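Local coordinates for protein AlkD2 (Streptococcus mutans, PDB 6M9M) that binds inosine-5'-monophosphate and belongs to the HEAT-like repeat family of DNA glycosylases, although its own function remains unknown, at residues I71-F74 with M75-V79; F95-F98 with C99-G103; K154-S158 with E159-K163; L108-I111 with D112-L115; R26-T29 with D30-N34. All coordinates share one frame; numbering follows the deposited sequence.

Contact 1 (I71-F74 with M75-V79); sequences ILIF and MRDEV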
# COMPACT_ATOMS: atom_id res chain seq x y z
N ILE A 71 8.06 1.95 -13.60
CA ILE A 71 7.89 2.59 -12.31
C ILE A 71 7.20 1.64 -11.34
O ILE A 71 7.60 1.51 -10.17
CB ILE A 71 7.10 3.91 -12.48
CG1 ILE A 71 7.86 4.91 -13.36
CG2 ILE A 71 6.77 4.50 -11.11
CD1 ILE A 71 9.08 5.52 -12.71
N LEU A 72 6.13 0.98 -11.79
CA LEU A 72 5.41 0.06 -10.92
C LEU A 72 6.30 -1.09 -10.44
O LEU A 72 6.24 -1.48 -9.27
CB LEU A 72 4.16 -0.44 -11.62
CG LEU A 72 3.23 -1.32 -10.80
CD1 LEU A 72 2.69 -0.57 -9.61
CD2 LEU A 72 2.12 -1.88 -11.65
N ILE A 73 7.14 -1.64 -11.34
CA ILE A 73 8.08 -2.69 -10.93
C ILE A 73 9.08 -2.16 -9.91
O ILE A 73 9.42 -2.85 -8.94
CB ILE A 73 8.80 -3.28 -12.17
CG1 ILE A 73 7.84 -4.13 -13.01
CG2 ILE A 73 10.04 -4.07 -11.76
CD1 ILE A 73 8.38 -4.49 -14.39
N PHE A 74 9.58 -0.94 -10.10
CA PHE A 74 10.50 -0.37 -9.13
C PHE A 74 9.84 -0.21 -7.76
O PHE A 74 10.45 -0.49 -6.72
CB PHE A 74 11.04 0.95 -9.65
CG PHE A 74 12.19 1.52 -8.86
CD1 PHE A 74 13.48 1.16 -9.15
CD2 PHE A 74 11.97 2.42 -7.84
CE1 PHE A 74 14.55 1.68 -8.44
CE2 PHE A 74 13.04 2.95 -7.12
CZ PHE A 74 14.33 2.58 -7.43
N MET A 75 8.57 0.20 -7.73
CA MET A 75 7.82 0.24 -6.48
C MET A 75 7.74 -1.15 -5.85
O MET A 75 8.00 -1.33 -4.65
CB MET A 75 6.40 0.77 -6.74
CG MET A 75 6.28 2.23 -7.10
SD MET A 75 4.68 2.70 -7.78
CE MET A 75 3.56 2.07 -6.53
N ARG A 76 7.35 -2.14 -6.65
CA ARG A 76 7.12 -3.49 -6.16
C ARG A 76 8.38 -4.11 -5.59
O ARG A 76 8.34 -4.75 -4.53
CB ARG A 76 6.62 -4.36 -7.32
CG ARG A 76 6.16 -5.76 -6.94
CD ARG A 76 5.87 -6.62 -8.18
NE ARG A 76 7.10 -6.89 -8.88
CZ ARG A 76 7.22 -7.22 -10.16
NH1 ARG A 76 6.14 -7.32 -10.93
NH2 ARG A 76 8.42 -7.43 -10.67
N ASP A 77 9.51 -3.92 -6.27
CA ASP A 77 10.70 -4.69 -5.97
C ASP A 77 11.81 -3.90 -5.29
O ASP A 77 12.67 -4.52 -4.66
CB ASP A 77 11.28 -5.29 -7.26
CG ASP A 77 10.42 -6.39 -7.84
OD1 ASP A 77 9.48 -6.86 -7.16
OD2 ASP A 77 10.68 -6.75 -9.00
N GLU A 78 11.86 -2.58 -5.45
CA GLU A 78 12.94 -1.78 -4.89
C GLU A 78 12.48 -0.88 -3.75
O GLU A 78 13.11 -0.89 -2.70
CB GLU A 78 13.66 -0.96 -5.96
CG GLU A 78 14.09 -1.77 -7.17
CD GLU A 78 15.05 -2.91 -6.86
OE1 GLU A 78 15.67 -2.93 -5.78
OE2 GLU A 78 15.20 -3.78 -7.74
N VAL A 79 11.39 -0.12 -3.91
CA VAL A 79 10.91 0.70 -2.80
C VAL A 79 10.56 -0.20 -1.62
O VAL A 79 10.70 0.20 -0.45
CB VAL A 79 9.73 1.59 -3.24
CG1 VAL A 79 9.21 2.38 -2.05
CG2 VAL A 79 10.16 2.52 -4.38

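Contact 2 (F95-F98 with C99-G103); sequences FDEF and CKKIG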
# COMPACT_ATOMS: atom_id res chain seq x y z
N PHE A 95 0.67 2.43 -4.04
CA PHE A 95 0.03 1.28 -4.67
C PHE A 95 -1.47 1.51 -4.82
O PHE A 95 -2.05 1.20 -5.86
CB PHE A 95 0.32 0.00 -3.86
CG PHE A 95 -0.25 -1.21 -4.53
CD1 PHE A 95 0.31 -1.67 -5.69
CD2 PHE A 95 -1.40 -1.81 -4.06
CE1 PHE A 95 -0.24 -2.73 -6.39
CE2 PHE A 95 -1.95 -2.89 -4.75
CZ PHE A 95 -1.37 -3.34 -5.91
N ASP A 96 -2.12 2.06 -3.79
CA ASP A 96 -3.53 2.39 -3.92
C ASP A 96 -3.75 3.38 -5.06
O ASP A 96 -4.75 3.30 -5.79
CB ASP A 96 -4.06 2.95 -2.60
CG ASP A 96 -5.55 3.08 -2.55
OD1 ASP A 96 -6.25 2.17 -3.02
OD2 ASP A 96 -6.03 4.09 -1.99
N GLU A 97 -2.83 4.34 -5.22
CA GLU A 97 -2.92 5.31 -6.31
C GLU A 97 -2.88 4.62 -7.67
O GLU A 97 -3.65 4.96 -8.58
CB GLU A 97 -1.79 6.34 -6.19
CG GLU A 97 -1.77 7.41 -7.25
CD GLU A 97 -2.93 8.36 -7.18
OE1 GLU A 97 -3.44 8.56 -6.07
OE2 GLU A 97 -3.30 8.92 -8.24
N PHE A 98 -1.97 3.67 -7.85
CA PHE A 98 -1.94 2.89 -9.09
C PHE A 98 -3.30 2.25 -9.35
O PHE A 98 -3.86 2.34 -10.46
CB PHE A 98 -0.88 1.78 -9.02
CG PHE A 98 -1.04 0.79 -10.14
CD1 PHE A 98 -0.70 1.14 -11.43
CD2 PHE A 98 -1.63 -0.45 -9.92
CE1 PHE A 98 -0.91 0.27 -12.48
CE2 PHE A 98 -1.85 -1.31 -10.98
CZ PHE A 98 -1.47 -0.95 -12.25
N CYS A 99 -3.86 1.59 -8.32
CA CYS A 99 -5.11 0.86 -8.50
C CYS A 99 -6.26 1.81 -8.82
O CYS A 99 -7.12 1.50 -9.65
CB CYS A 99 -5.43 0.03 -7.26
SG CYS A 99 -4.28 -1.32 -6.92
N LYS A 100 -6.30 2.96 -8.14
CA LYS A 100 -7.34 3.95 -8.40
C LYS A 100 -7.28 4.46 -9.82
O LYS A 100 -8.32 4.66 -10.47
CB LYS A 100 -7.16 5.11 -7.40
CG LYS A 100 -8.11 6.27 -7.54
CD LYS A 100 -7.77 7.36 -6.50
CE LYS A 100 -8.72 8.53 -6.58
NZ LYS A 100 -8.46 9.55 -5.52
N LYS A 101 -6.06 4.71 -10.33
CA LYS A 101 -5.91 5.30 -11.65
C LYS A 101 -6.29 4.32 -12.75
O LYS A 101 -6.98 4.69 -13.71
CB LYS A 101 -4.47 5.78 -11.85
CG LYS A 101 -4.11 7.02 -11.04
CD LYS A 101 -3.61 8.16 -11.92
CE LYS A 101 -2.16 8.52 -11.60
NZ LYS A 101 -1.76 9.81 -12.25
N ILE A 102 -5.84 3.07 -12.65
CA ILE A 102 -6.20 2.10 -13.68
C ILE A 102 -7.62 1.62 -13.51
O ILE A 102 -8.28 1.25 -14.49
CB ILE A 102 -5.20 0.94 -13.70
CG1 ILE A 102 -5.40 0.13 -14.98
CG2 ILE A 102 -5.39 0.07 -12.49
CD1 ILE A 102 -4.38 -0.98 -15.15
N GLY A 103 -8.12 1.61 -12.27
CA GLY A 103 -9.42 1.05 -11.93
C GLY A 103 -9.24 -0.23 -11.13
O GLY A 103 -8.46 -1.09 -11.53
O HOH W 1 -5.33 9.80 -4.85

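Contact 3 (K154-S158 with E159-K163); sequences KEDVS and EYVRK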
# COMPACT_ATOMS: atom_id res chain seq x y z
N LYS A 154 -3.75 -15.23 5.65
CA LYS A 154 -3.89 -15.46 7.09
C LYS A 154 -2.77 -16.32 7.68
O LYS A 154 -2.58 -16.30 8.91
CB LYS A 154 -5.25 -16.09 7.40
CG LYS A 154 -5.44 -17.48 6.84
CD LYS A 154 -6.91 -17.87 6.86
CE LYS A 154 -7.12 -19.27 6.32
NZ LYS A 154 -6.84 -19.34 4.85
N GLU A 155 -2.03 -17.06 6.86
CA GLU A 155 -0.89 -17.85 7.30
C GLU A 155 0.45 -17.17 6.97
O GLU A 155 1.49 -17.83 6.97
CB GLU A 155 -0.90 -19.25 6.68
CG GLU A 155 -2.11 -20.13 7.02
CD GLU A 155 -2.11 -20.66 8.43
OE1 GLU A 155 -1.11 -20.46 9.18
OE2 GLU A 155 -3.10 -21.31 8.81
N ASP A 156 0.43 -15.87 6.67
CA ASP A 156 1.66 -15.21 6.24
C ASP A 156 2.76 -15.36 7.29
O ASP A 156 2.52 -15.26 8.50
CB ASP A 156 1.41 -13.74 5.97
CG ASP A 156 2.45 -13.14 5.04
OD1 ASP A 156 3.55 -12.76 5.51
OD2 ASP A 156 2.17 -13.08 3.83
N VAL A 157 3.99 -15.55 6.82
CA VAL A 157 5.12 -15.70 7.73
C VAL A 157 5.45 -14.41 8.49
O VAL A 157 6.08 -14.46 9.54
CB VAL A 157 6.38 -16.21 6.98
CG1 VAL A 157 6.11 -17.55 6.31
CG2 VAL A 157 6.87 -15.18 5.97
N SER A 158 5.03 -13.25 7.99
CA SER A 158 5.42 -11.96 8.54
C SER A 158 4.35 -11.41 9.47
O SER A 158 3.20 -11.26 9.08
CB SER A 158 5.63 -10.97 7.39
OG SER A 158 5.61 -9.64 7.85
N GLU A 159 4.75 -11.06 10.70
CA GLU A 159 3.81 -10.45 11.63
C GLU A 159 3.30 -9.11 11.12
O GLU A 159 2.13 -8.76 11.31
CB GLU A 159 4.42 -10.29 13.02
CG GLU A 159 3.40 -9.80 14.04
CD GLU A 159 3.91 -9.84 15.46
OE1 GLU A 159 5.13 -9.68 15.66
OE2 GLU A 159 3.09 -10.05 16.37
N TYR A 160 4.17 -8.34 10.47
CA TYR A 160 3.78 -7.06 9.88
C TYR A 160 2.66 -7.26 8.88
O TYR A 160 1.67 -6.52 8.88
CB TYR A 160 5.04 -6.49 9.21
CG TYR A 160 4.97 -5.11 8.56
CD1 TYR A 160 4.72 -3.97 9.31
CD2 TYR A 160 5.29 -4.95 7.22
CE1 TYR A 160 4.73 -2.70 8.72
CE2 TYR A 160 5.31 -3.70 6.63
CZ TYR A 160 5.03 -2.58 7.38
OH TYR A 160 5.08 -1.34 6.75
N VAL A 161 2.79 -8.25 8.01
CA VAL A 161 1.72 -8.58 7.08
C VAL A 161 0.47 -9.01 7.84
O VAL A 161 -0.64 -8.54 7.55
CB VAL A 161 2.17 -9.66 6.08
CG1 VAL A 161 1.00 -10.08 5.19
CG2 VAL A 161 3.32 -9.14 5.20
N ARG A 162 0.62 -9.92 8.80
CA ARG A 162 -0.56 -10.48 9.47
C ARG A 162 -1.38 -9.42 10.19
O ARG A 162 -2.61 -9.51 10.24
CB ARG A 162 -0.17 -11.59 10.45
CG ARG A 162 0.40 -12.83 9.80
CD ARG A 162 0.46 -14.00 10.76
NE ARG A 162 1.26 -13.74 11.96
CZ ARG A 162 2.57 -13.90 12.07
NH1 ARG A 162 3.30 -14.29 11.04
NH2 ARG A 162 3.18 -13.66 13.23
N LYS A 163 -0.73 -8.41 10.77
CA LYS A 163 -1.49 -7.34 11.43
C LYS A 163 -2.34 -6.59 10.41
O LYS A 163 -3.50 -6.27 10.69
CB LYS A 163 -0.54 -6.40 12.16
CG LYS A 163 0.07 -7.05 13.40
CD LYS A 163 0.99 -6.10 14.14
CE LYS A 163 1.40 -6.69 15.48
NZ LYS A 163 2.32 -5.79 16.22
O HOH W 2 7.30 -12.07 11.75
O HOH W 3 5.98 -14.15 12.91

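Contact 4 (L108-I111 with D112-L115); sequences LPII and DEWL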
# COMPACT_ATOMS: atom_id res chain seq x y z
N LEU A 108 -6.85 -5.99 -10.73
CA LEU A 108 -6.83 -7.24 -9.97
C LEU A 108 -5.59 -8.09 -10.23
O LEU A 108 -5.03 -8.64 -9.26
CB LEU A 108 -8.10 -8.06 -10.23
CG LEU A 108 -9.39 -7.45 -9.69
CD1 LEU A 108 -10.56 -8.31 -10.18
CD2 LEU A 108 -9.40 -7.38 -8.18
N PRO A 109 -5.11 -8.27 -11.47
CA PRO A 109 -3.91 -9.11 -11.64
C PRO A 109 -2.70 -8.57 -10.92
O PRO A 109 -1.86 -9.34 -10.43
CB PRO A 109 -3.72 -9.15 -13.16
CG PRO A 109 -5.10 -8.89 -13.72
CD PRO A 109 -5.69 -7.88 -12.77
N ILE A 110 -2.57 -7.24 -10.84
CA ILE A 110 -1.44 -6.63 -10.15
C ILE A 110 -1.61 -6.77 -8.64
O ILE A 110 -0.64 -7.06 -7.92
CB ILE A 110 -1.29 -5.17 -10.58
CG1 ILE A 110 -1.09 -5.04 -12.09
CG2 ILE A 110 -0.18 -4.50 -9.82
CD1 ILE A 110 0.06 -5.77 -12.61
N ILE A 111 -2.82 -6.53 -8.13
CA ILE A 111 -3.10 -6.78 -6.73
C ILE A 111 -2.69 -8.21 -6.37
O ILE A 111 -1.98 -8.44 -5.38
CB ILE A 111 -4.59 -6.50 -6.44
CG1 ILE A 111 -4.90 -5.01 -6.62
CG2 ILE A 111 -4.96 -6.95 -5.04
CD1 ILE A 111 -6.37 -4.69 -6.67
N ASP A 112 -3.10 -9.18 -7.18
CA ASP A 112 -2.78 -10.57 -6.87
C ASP A 112 -1.28 -10.81 -6.92
O ASP A 112 -0.73 -11.56 -6.10
CB ASP A 112 -3.55 -11.49 -7.83
CG ASP A 112 -5.05 -11.47 -7.54
OD1 ASP A 112 -5.42 -11.14 -6.40
OD2 ASP A 112 -5.87 -11.76 -8.44
N GLU A 113 -0.59 -10.19 -7.87
CA GLU A 113 0.87 -10.32 -7.95
C GLU A 113 1.55 -9.77 -6.70
O GLU A 113 2.43 -10.42 -6.13
CB GLU A 113 1.32 -9.59 -9.21
CG GLU A 113 2.78 -9.54 -9.49
CD GLU A 113 3.02 -8.88 -10.85
OE1 GLU A 113 3.20 -7.65 -10.90
OE2 GLU A 113 2.98 -9.58 -11.88
N TRP A 114 1.13 -8.59 -6.24
CA TRP A 114 1.76 -8.03 -5.04
C TRP A 114 1.46 -8.87 -3.81
O TRP A 114 2.34 -9.07 -2.96
CB TRP A 114 1.32 -6.58 -4.84
CG TRP A 114 2.00 -5.58 -5.75
CD1 TRP A 114 2.17 -5.66 -7.11
CD2 TRP A 114 2.60 -4.35 -5.34
NE1 TRP A 114 2.84 -4.55 -7.56
CE2 TRP A 114 3.11 -3.73 -6.50
CE3 TRP A 114 2.76 -3.72 -4.11
CZ2 TRP A 114 3.77 -2.50 -6.46
CZ3 TRP A 114 3.40 -2.49 -4.06
CH2 TRP A 114 3.91 -1.90 -5.23
N LEU A 115 0.23 -9.39 -3.68
CA LEU A 115 -0.12 -10.21 -2.52
C LEU A 115 0.67 -11.51 -2.47
O LEU A 115 0.82 -12.09 -1.39
CB LEU A 115 -1.61 -10.53 -2.53
CG LEU A 115 -2.59 -9.38 -2.31
CD1 LEU A 115 -4.01 -9.84 -2.61
CD2 LEU A 115 -2.48 -8.85 -0.90

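Contact 5 (R26-T29 with D30-N34); sequences RALT and DYKSN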
# COMPACT_ATOMS: atom_id res chain seq x y z
N ARG A 26 3.39 18.45 -2.38
CA ARG A 26 4.47 18.88 -3.27
C ARG A 26 4.60 17.93 -4.46
O ARG A 26 4.75 18.38 -5.60
CB ARG A 26 5.78 18.95 -2.49
CG ARG A 26 6.88 19.71 -3.20
CD ARG A 26 6.69 21.24 -3.13
NE ARG A 26 7.93 21.90 -3.50
CZ ARG A 26 8.90 22.25 -2.65
NH1 ARG A 26 8.76 22.03 -1.35
NH2 ARG A 26 9.99 22.83 -3.10
N ALA A 27 4.54 16.62 -4.22
CA ALA A 27 4.60 15.66 -5.31
C ALA A 27 3.45 15.86 -6.29
O ALA A 27 3.64 15.82 -7.52
CB ALA A 27 4.59 14.24 -4.75
N LEU A 28 2.22 16.05 -5.79
CA LEU A 28 1.08 16.24 -6.68
C LEU A 28 1.28 17.47 -7.55
O LEU A 28 1.04 17.42 -8.76
CB LEU A 28 -0.20 16.33 -5.87
CG LEU A 28 -1.48 16.38 -6.73
CD1 LEU A 28 -1.57 15.24 -7.73
CD2 LEU A 28 -2.67 16.35 -5.79
N THR A 29 1.70 18.59 -6.96
CA THR A 29 1.95 19.80 -7.72
C THR A 29 2.99 19.57 -8.81
O THR A 29 2.81 19.97 -9.96
CB THR A 29 2.42 20.91 -6.78
OG1 THR A 29 1.36 21.22 -5.86
CG2 THR A 29 2.80 22.17 -7.55
N ASP A 30 4.10 18.93 -8.45
CA ASP A 30 5.18 18.75 -9.41
C ASP A 30 4.78 17.78 -10.52
O ASP A 30 5.13 17.98 -11.69
CB ASP A 30 6.45 18.29 -8.69
CG ASP A 30 7.04 19.37 -7.78
OD1 ASP A 30 6.69 20.56 -7.94
OD2 ASP A 30 7.86 19.01 -6.91
N TYR A 31 4.03 16.73 -10.18
CA TYR A 31 3.52 15.82 -11.19
C TYR A 31 2.62 16.52 -12.19
O TYR A 31 2.69 16.26 -13.40
CB TYR A 31 2.77 14.67 -10.49
CG TYR A 31 2.08 13.75 -11.45
CD1 TYR A 31 2.81 12.83 -12.19
CD2 TYR A 31 0.71 13.81 -11.63
CE1 TYR A 31 2.18 11.99 -13.08
CE2 TYR A 31 0.07 12.97 -12.54
CZ TYR A 31 0.81 12.05 -13.25
OH TYR A 31 0.19 11.21 -14.15
N LYS A 32 1.77 17.44 -11.72
CA LYS A 32 0.79 18.05 -12.61
C LYS A 32 1.40 19.10 -13.52
O LYS A 32 0.82 19.38 -14.58
CB LYS A 32 -0.34 18.68 -11.79
CG LYS A 32 -1.22 17.64 -11.11
CD LYS A 32 -2.24 18.29 -10.18
CE LYS A 32 -3.47 18.77 -10.95
NZ LYS A 32 -4.50 19.32 -10.02
N SER A 33 2.54 19.67 -13.16
CA SER A 33 3.06 20.84 -13.85
C SER A 33 4.24 20.54 -14.76
O SER A 33 4.84 21.47 -15.30
CB SER A 33 3.45 21.92 -12.83
OG SER A 33 4.55 21.47 -12.04
N ASN A 34 4.60 19.27 -14.94
CA ASN A 34 5.73 18.93 -15.77
C ASN A 34 5.44 17.66 -16.55
O ASN A 34 4.61 16.83 -16.15
CB ASN A 34 6.99 18.69 -14.92
CG ASN A 34 7.39 19.91 -14.12
OD1 ASN A 34 8.07 20.79 -14.63
ND2 ASN A 34 6.95 19.97 -12.87
O HOH W 4 6.87 22.70 -6.16

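Contact 1 (I71-F74 with M75-V79)
The Phe74 ring carries Glu78 on one face: Glu78 CB stands 3.7 Å from the ring centroid and only 11° off the ring normal, a CH-pi contact one helical turn on. Glu78 CG continues over the same ring, 3.6 Å from Phe74 CD1, before the chain bends at chi2 (-60°) and carries the carboxylate off to a salt bridge with Lys81. Val79 CG2 meets the ring obliquely, 3.9 Å from Phe74 CD2.

The second flat group is the Arg76 guanidinium, which has Ile73 CG1 over one face and the Asp77 carboxylate at its edge. Arg76 grips its neighbour side-on, NE to Asp77 OD1 and NH2 to Asp77 OD2, both bonds 2.9 Å long and nearly straight. Both acceptors lie close to the guanidinium plane, whereas the two donors stand well out of the carboxylate plane, so the groups are not coplanar. This two-point salt bridge should still restrict rotation of the guanidinium; NH1 makes a further salt bridge with Glu113.

The contact belongs to helix 69-79 of the HEAT-like repeat fold, where alpha-helical bonds give way at 75-79 to a wider pi-type turn. Phe74 O accepts from both Glu78 N (2.8 Å) and Val79 N (3.0 Å), joining the i+4 and i+5 patterns on one carbonyl.

Along the buried side, the thioether of Met75 bends at chi3 (53°) and brings CE within 4.1 Å of Leu72 CD1. Leu72 and Met75 both reach Trp114 of helix 108-115, while Met75 and Val79 also pack on Phe62 and Leu91.

Contact 2 (F95-F98 with C99-G103)
Cys99 fits its thiol over one face of the Phe95 ring: Cys99 SG lies 4.0 Å from the ring centroid and 30° off the ring normal, a sulfur-aromatic contact. Its closest ring atom is Phe95 CE2, 3.6 Å from Cys99 SG. The sulfur reaches this place because it lies anti to its own carbonyl carbon (chi1 -66°), directed back along the helix. From over Phe95 it also touches the flank of Phe98 obliquely, 4.1 Å from Phe98 CD2.

A second bump is Ile102 CG2, which rests over a face of Phe98 toward its rim, 4.1 Å from Phe98 CZ; the two side chains run alongside each other.

On the polar side, Glu97 OE2 lies against the aliphatic part of Lys101, 3.5 Å from Lys101 CG, while the amine of Lys101 bonds to Tyr64 O. One water bridges Glu97 OE1 (2.6 Å) and Lys100 NZ (3.2 Å). The helix ends at Ile102; Gly103, with positive phi, turns the chain away while its N still bonds to Cys99 O.

Within the HEAT-like repeat stack, helix 85-102 sets Phe95, Phe98 and Cys99 against Ile110 and Ile111 of helix 108-115, with Phe98 also meeting Leu72 of helix 69-79.

Contact 3 (K154-S158 with E159-K163)
Arg162 reaches back from the first turn of helix 159-175 to the preceding loop, where NH1 donates to Asp156 O (2.8 Å, 160°). That carbonyl lies near the guanidinium plane, and Val157 O sits at the same group's edge, 3.2 Å from Arg162 NH1. Glu159 CA covers part of one guanidinium face. Nearby, Ser158 is the helix N-cap: its OG, pointing opposite its own backbone N (chi1 162°), is turned to Val161 N and accepts from it at 3.1 Å, almost straight at 171°. The Asp156 carboxylate crosses Val161 at about a right angle, with Asp156 CG 3.4 Å from Val161 CG1.

The next shell fixes these groups. Asp156 OD1 takes the N-H of Ser158 on its anti lone pair, closing an Asx turn that places the capping serine, while Asp156 OD2 forms a salt bridge with Arg123. A water accepts from Arg162 NH2 at 2.9 Å and donates only weakly to Val157 O.

Tyr160 extends toward the nucleotide pocket, its side chain about 6 Å from bound inosinic acid. The capped end of helix 159-175 meets helix 120-129 through Ser158 and Tyr160 at Leu120, and helix 192-201 through Arg162, which packs on Val197 and bonds from NE to Gln196.

Contact 4 (L108-I111 with D112-L115)
Asp112 folds its carboxylate back beside the preceding turn, with CG anti to the carbonyl carbon (chi1 -69°) and 3.3 Å from Leu108 O. The carboxylate and that carbonyl are both acceptors; OD1 of the acid forms a salt bridge with Arg149. The backbone N of Asp112 does bond to Leu108 O, at 2.9 Å.

Glu113 runs extended beyond CG and alongside Ile110, so that Glu113 OE1 passes 4.0 Å from Ile110 CD1 on its way to its partner Arg76. This is one way in which helix 108-115 is tied to helix 69-79 in the helical stack of the HEAT-like repeat fold.

Trp114 brings the pyrrole part of its indole against Ile110: CG2 of the isoleucine lies 3.8 Å from both Trp114 CD1 and Trp114 NE1.

Leu115 lies side by side with Ile111, its CD1 3.9 Å from Ile111 CG2. Beyond the helix, the Trp114 ring meets that of Phe95 with planes about 30° apart, Leu115 meets Ala126 and Thr127 of helix 120-129, and Ile111 rests on Leu130 and Trp133.

Contact 5 (R26-T29 with D30-N34)
Arg26 and Asp30, one helical turn apart, are linked through water: the molecule accepts from Arg26 NE at 3.0 Å and donates to Asp30 OD1 at 2.8 Å. Their direct relation is one of charge alone, since Asp30 OD2 lies 4.5 Å from Arg26 NE and well out of the guanidinium plane, with the two flat groups turned 74° apart. Each has other partners: Arg26 NH1 makes a salt bridge with Asp12, and Asp30 OD2 bonds to the hydroxyls of Tyr5 and Tyr57.

Apolar contact is slight and comes from Leu28, whose CD1 lies 4.0 Å from Lys32 CD as the two side chains cross.

Backbone bonding changes as helix 21-32 runs out. Regular bonds join Asp30 N to Arg26 O, Tyr31 N to Ala27 O and Lys32 N to Leu28 O; beyond them, the main-chain bonds to Thr29 O, from Lys32 N and Ser33 N, are weak. Ser33 OG, set between its backbone N and carbonyl carbon (chi1 66°), stands 3.1 Å from Thr29 O. Asn34 then folds back, and its ND2 donates to Asp30 O at 2.9 Å and 172°, on a lone pair in the carbonyl plane.

Side-chain amide bonding thus takes over where the main-chain pattern fades. With no N-H of Arg26 aimed at Asp30 OD2, any attraction is probably electrostatic and relayed by the water, while direct bonds go to helices 2-13 and 52-65.

Overall arrangement
Along the chain the order is contact 5, 1, 2, 4 and 3, each a local contact involving a different helix of an all-helical HEAT-like repeat protein. Contacts 1, 2 and 4 lie with centres 12 to 14 Å apart and touch one another, so helices 69-79, 85-102 and 108-115 share a core with Phe95, Trp114, Leu72 and Ile110. Contact 5 touches contact 2 through a weak hydrogen bond between Tyr31 and Lys101. Contact 3 has its centre about 35 Å from that of contact 5, across the chain's centre. The helices thus stack in series, shared side chains joining neighbours, and Tyr160 of contact 3 comes within about 6 Å of the bound inosinic acid.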